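Local coordinates for protein epsin-1 (Saccharomyces cerevisiae, PDB 5LOZ) that binds membranes rich in PtdIns(4,5)P2 or PtdIns(3,5)P2 through its ENTH domain, the part described here, and is required for endocytosis and actin localization, at residues A[59-64]-A[106-111]. Numbering follows the deposited sequence.
Sequences HIAKAL and GQIVRV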
ATOM      1  N   HIS A  59       1.082   6.801   7.990  1.00 11.15           N
ATOM      2  CA  HIS A  59       1.965   6.457   6.925  1.00 10.88           C
ATOM      3  C   HIS A  59       1.780   4.998   6.552  1.00 12.43           C
ATOM      4  O   HIS A  59       1.693   4.653   5.376  1.00 14.53           O
ATOM      5  CB  HIS A  59       3.435   6.673   7.310  1.00 11.05           C
ATOM      6  CG  HIS A  59       3.875   8.096   7.339  1.00 13.01           C
ATOM      7  ND1 HIS A  59       5.055   8.489   7.943  1.00 16.02           N
ATOM      8  CD2 HIS A  59       3.276   9.231   6.912  1.00 14.81           C
ATOM      9  CE1 HIS A  59       5.175   9.799   7.841  1.00 12.31           C
ATOM     10  NE2 HIS A  59       4.116  10.274   7.219  1.00 14.58           N
ATOM     11  N   ILE A  60       1.714   4.164   7.576  1.00 11.98           N
ATOM     12  CA  ILE A  60       1.573   2.706   7.443  1.00 12.11           C
ATOM     13  C   ILE A  60       0.219   2.328   6.864  1.00 11.31           C
ATOM     14  O   ILE A  60       0.163   1.624   5.861  1.00 10.37           O
ATOM     15  CB  ILE A  60       1.749   1.989   8.828  1.00 10.86           C
ATOM     16  CG1 ILE A  60       3.066   2.452   9.499  1.00 12.01           C
ATOM     17  CG2 ILE A  60       1.693   0.513   8.659  1.00  7.85           C
ATOM     18  CD1 ILE A  60       3.414   1.713  10.810  1.00 12.00           C
ATOM     19  N   ALA A  61      -0.864   2.819   7.471  1.00 10.09           N
ATOM     20  CA  ALA A  61      -2.201   2.573   6.971  1.00 10.00           C
ATOM     21  C   ALA A  61      -2.328   2.927   5.493  1.00  9.91           C
ATOM     22  O   ALA A  61      -2.854   2.131   4.715  1.00  9.32           O
ATOM     23  CB  ALA A  61      -3.226   3.344   7.794  1.00  9.84           C
ATOM     24  N   LYS A  62      -1.867   4.118   5.103  1.00  7.68           N
ATOM     25  CA  LYS A  62      -2.090   4.603   3.746  1.00  9.67           C
ATOM     26  C   LYS A  62      -1.225   3.821   2.719  1.00  9.55           C
ATOM     27  O   LYS A  62      -1.679   3.536   1.619  1.00 10.34           O
ATOM     28  CB  LYS A  62      -1.834   6.092   3.663  1.00  8.88           C
ATOM     29  CG  LYS A  62      -2.771   6.910   4.531  1.00 10.45           C
ATOM     30  CD  LYS A  62      -2.379   8.359   4.572  1.00 13.35           C
ATOM     31  CE  LYS A  62      -2.900   9.133   3.366  1.00 11.56           C
ATOM     32  NZ  LYS A  62      -2.600  10.597   3.484  1.00 14.36           N
ATOM     33  N   ALA A  63      -0.016   3.470   3.117  1.00  9.01           N
ATOM     34  CA  ALA A  63       0.858   2.636   2.333  1.00  9.54           C
ATOM     35  C   ALA A  63       0.160   1.297   2.036  1.00 10.27           C
ATOM     36  O   ALA A  63       0.155   0.829   0.890  1.00  8.57           O
ATOM     37  CB  ALA A  63       2.164   2.401   3.025  1.00  9.88           C
ATOM     38  N   LEU A  64      -0.484   0.724   3.048  1.00  9.88           N
ATOM     39  CA  LEU A  64      -1.197  -0.535   2.888  1.00 11.23           C
ATOM     40  C   LEU A  64      -2.365  -0.388   1.974  1.00 12.24           C
ATOM     41  O   LEU A  64      -2.664  -1.312   1.178  1.00  9.98           O
ATOM     42  CB  LEU A  64      -1.634  -1.089   4.256  1.00 11.97           C
ATOM     43  CG  LEU A  64      -0.548  -1.629   5.205  1.00 11.32           C
ATOM     44  CD1 LEU A  64      -1.126  -1.867   6.622  1.00 10.22           C
ATOM     45  CD2 LEU A  64       0.100  -2.933   4.653  1.00 10.64           C
ATOM     46  N   GLY A 106      -4.542   1.567  15.860  1.00 11.86           N
ATOM     47  CA  GLY A 106      -3.843   0.396  15.326  1.00 12.83           C
ATOM     48  C   GLY A 106      -4.710  -0.644  14.636  1.00 11.50           C
ATOM     49  O   GLY A 106      -4.252  -1.373  13.756  1.00 12.45           O
ATOM     50  N   GLN A 107      -5.973  -0.715  15.016  1.00 11.39           N
ATOM     51  CA  GLN A 107      -6.918  -1.632  14.362  1.00 12.36           C
ATOM     52  C   GLN A 107      -7.097  -1.340  12.860  1.00 12.65           C
ATOM     53  O   GLN A 107      -7.385  -2.251  12.084  1.00  9.74           O
ATOM     54  CB  GLN A 107      -8.261  -1.616  15.048  1.00 13.76           C
ATOM     55  CG  GLN A 107      -9.043  -0.353  14.852  1.00 14.91           C
ATOM     56  CD  GLN A 107     -10.329  -0.349  15.628  1.00 18.74           C
ATOM     57  OE1 GLN A 107     -11.255  -1.108  15.291  1.00 20.04           O
ATOM     58  NE2 GLN A 107     -10.421   0.519  16.664  1.00 14.62           N
ATOM     59  N   ILE A 108      -6.904  -0.062  12.468  1.00 11.79           N
ATOM     60  CA  ILE A 108      -6.974   0.359  11.088  1.00 12.00           C
ATOM     61  C   ILE A 108      -5.829  -0.310  10.325  1.00 10.63           C
ATOM     62  O   ILE A 108      -6.055  -0.884   9.269  1.00 12.92           O
ATOM     63  CB  ILE A 108      -6.942   1.913  10.968  1.00 13.23           C
ATOM     64  CG1 ILE A 108      -8.201   2.527  11.613  1.00 13.23           C
ATOM     65  CG2 ILE A 108      -6.822   2.331   9.515  1.00 12.39           C
ATOM     66  CD1 ILE A 108      -8.187   4.076  11.837  1.00 11.50           C
ATOM     67  N   VAL A 109      -4.613  -0.227  10.852  1.00 10.06           N
ATOM     68  CA  VAL A 109      -3.429  -0.903  10.305  1.00 11.64           C
ATOM     69  C   VAL A 109      -3.618  -2.405  10.229  1.00 12.37           C
ATOM     70  O   VAL A 109      -3.411  -2.995   9.152  1.00 11.26           O
ATOM     71  CB  VAL A 109      -2.168  -0.602  11.105  1.00 12.56           C
ATOM     72  CG1 VAL A 109      -0.942  -1.372  10.562  1.00 11.50           C
ATOM     73  CG2 VAL A 109      -1.867   0.919  11.121  1.00 13.64           C
ATOM     74  N   ARG A 110      -4.078  -2.998  11.336  1.00 11.84           N
ATOM     75  CA  ARG A 110      -4.280  -4.440  11.429  1.00 11.57           C
ATOM     76  C   ARG A 110      -5.287  -4.964  10.378  1.00 11.52           C
ATOM     77  O   ARG A 110      -5.029  -5.996   9.705  1.00  8.18           O
ATOM     78  CB  ARG A 110      -4.758  -4.848  12.845  1.00 11.05           C
ATOM     79  CG  ARG A 110      -3.714  -4.637  13.947  1.00 11.75           C
ATOM     80  CD  ARG A 110      -4.059  -5.402  15.170  1.00 12.29           C
ATOM     81  NE  ARG A 110      -5.297  -5.001  15.829  1.00 12.39           N
ATOM     82  CZ  ARG A 110      -5.389  -3.970  16.692  1.00 14.21           C
ATOM     83  NH1 ARG A 110      -4.330  -3.251  16.974  1.00 12.00           N
ATOM     84  NH2 ARG A 110      -6.527  -3.651  17.259  1.00 10.95           N
ATOM     85  N   VAL A 111      -6.447  -4.302  10.273  1.00 10.90           N
ATOM     86  CA  VAL A 111      -7.443  -4.724   9.279  1.00 11.84           C
ATOM     87  C   VAL A 111      -6.901  -4.650   7.827  1.00 11.88           C
ATOM     88  O   VAL A 111      -7.023  -5.605   7.045  1.00 10.76           O
ATOM     89  CB  VAL A 111      -8.745  -3.978   9.421  1.00 12.34           C
ATOM     90  CG1 VAL A 111      -9.662  -4.291   8.251  1.00 14.28           C
ATOM     91  CG2 VAL A 111      -9.435  -4.388  10.729  1.00 13.12           C
TER
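Val-109 overlaps Ile-60, Ala-61 and Leu-64 of helix 57-73 with its two methyls. CG1 meets Ile-60 CG2 at 3.8 Å and Leu-64 CD1 at 4.0 Å. Ile-60 and Leu-64 lie one turn apart, and their CB atoms are directed toward segment 106-111. Val-109 CG2 comes near Ala-61, 4.2 Å from its N and 4.3 Å from its CB. With CG1 anti to the backbone N (chi1 177°), that methyl is turned to Ile-60 and Leu-64, and CG2 to Ala-61. A small residue suits position 61: its single methyl is consistent with the close approach here, 5.0 Å between Ala-61 CA and Val-109 CA, where the axes of the two segments come to 9.1 Å. The same methyl, Ala-61 CB, touches Ile-108 CG2 at 4.1 Å, while the longer CG1 branch of that isoleucine leads away. Leu-64 is long enough to reach across nearly at right angles to Val-109 and lay CD1 against Val-109 O, 3.6 Å away.

The two segments run in the same direction, their axes 26° apart, as part of the alpha-alpha superhelix of the ENTH domain. Phe-95, from the loop before helix 106-121, also packs on Val-109, and Leu-92 touches Ile-60. No hydrogen bond or salt bridge links the two segments, so this buried junction depends on dispersion and the hydrophobic effect, and on the fit of Ile-60, Ala-61 and Leu-64 around Val-109, with Ile-108 at the edge of Ala-61.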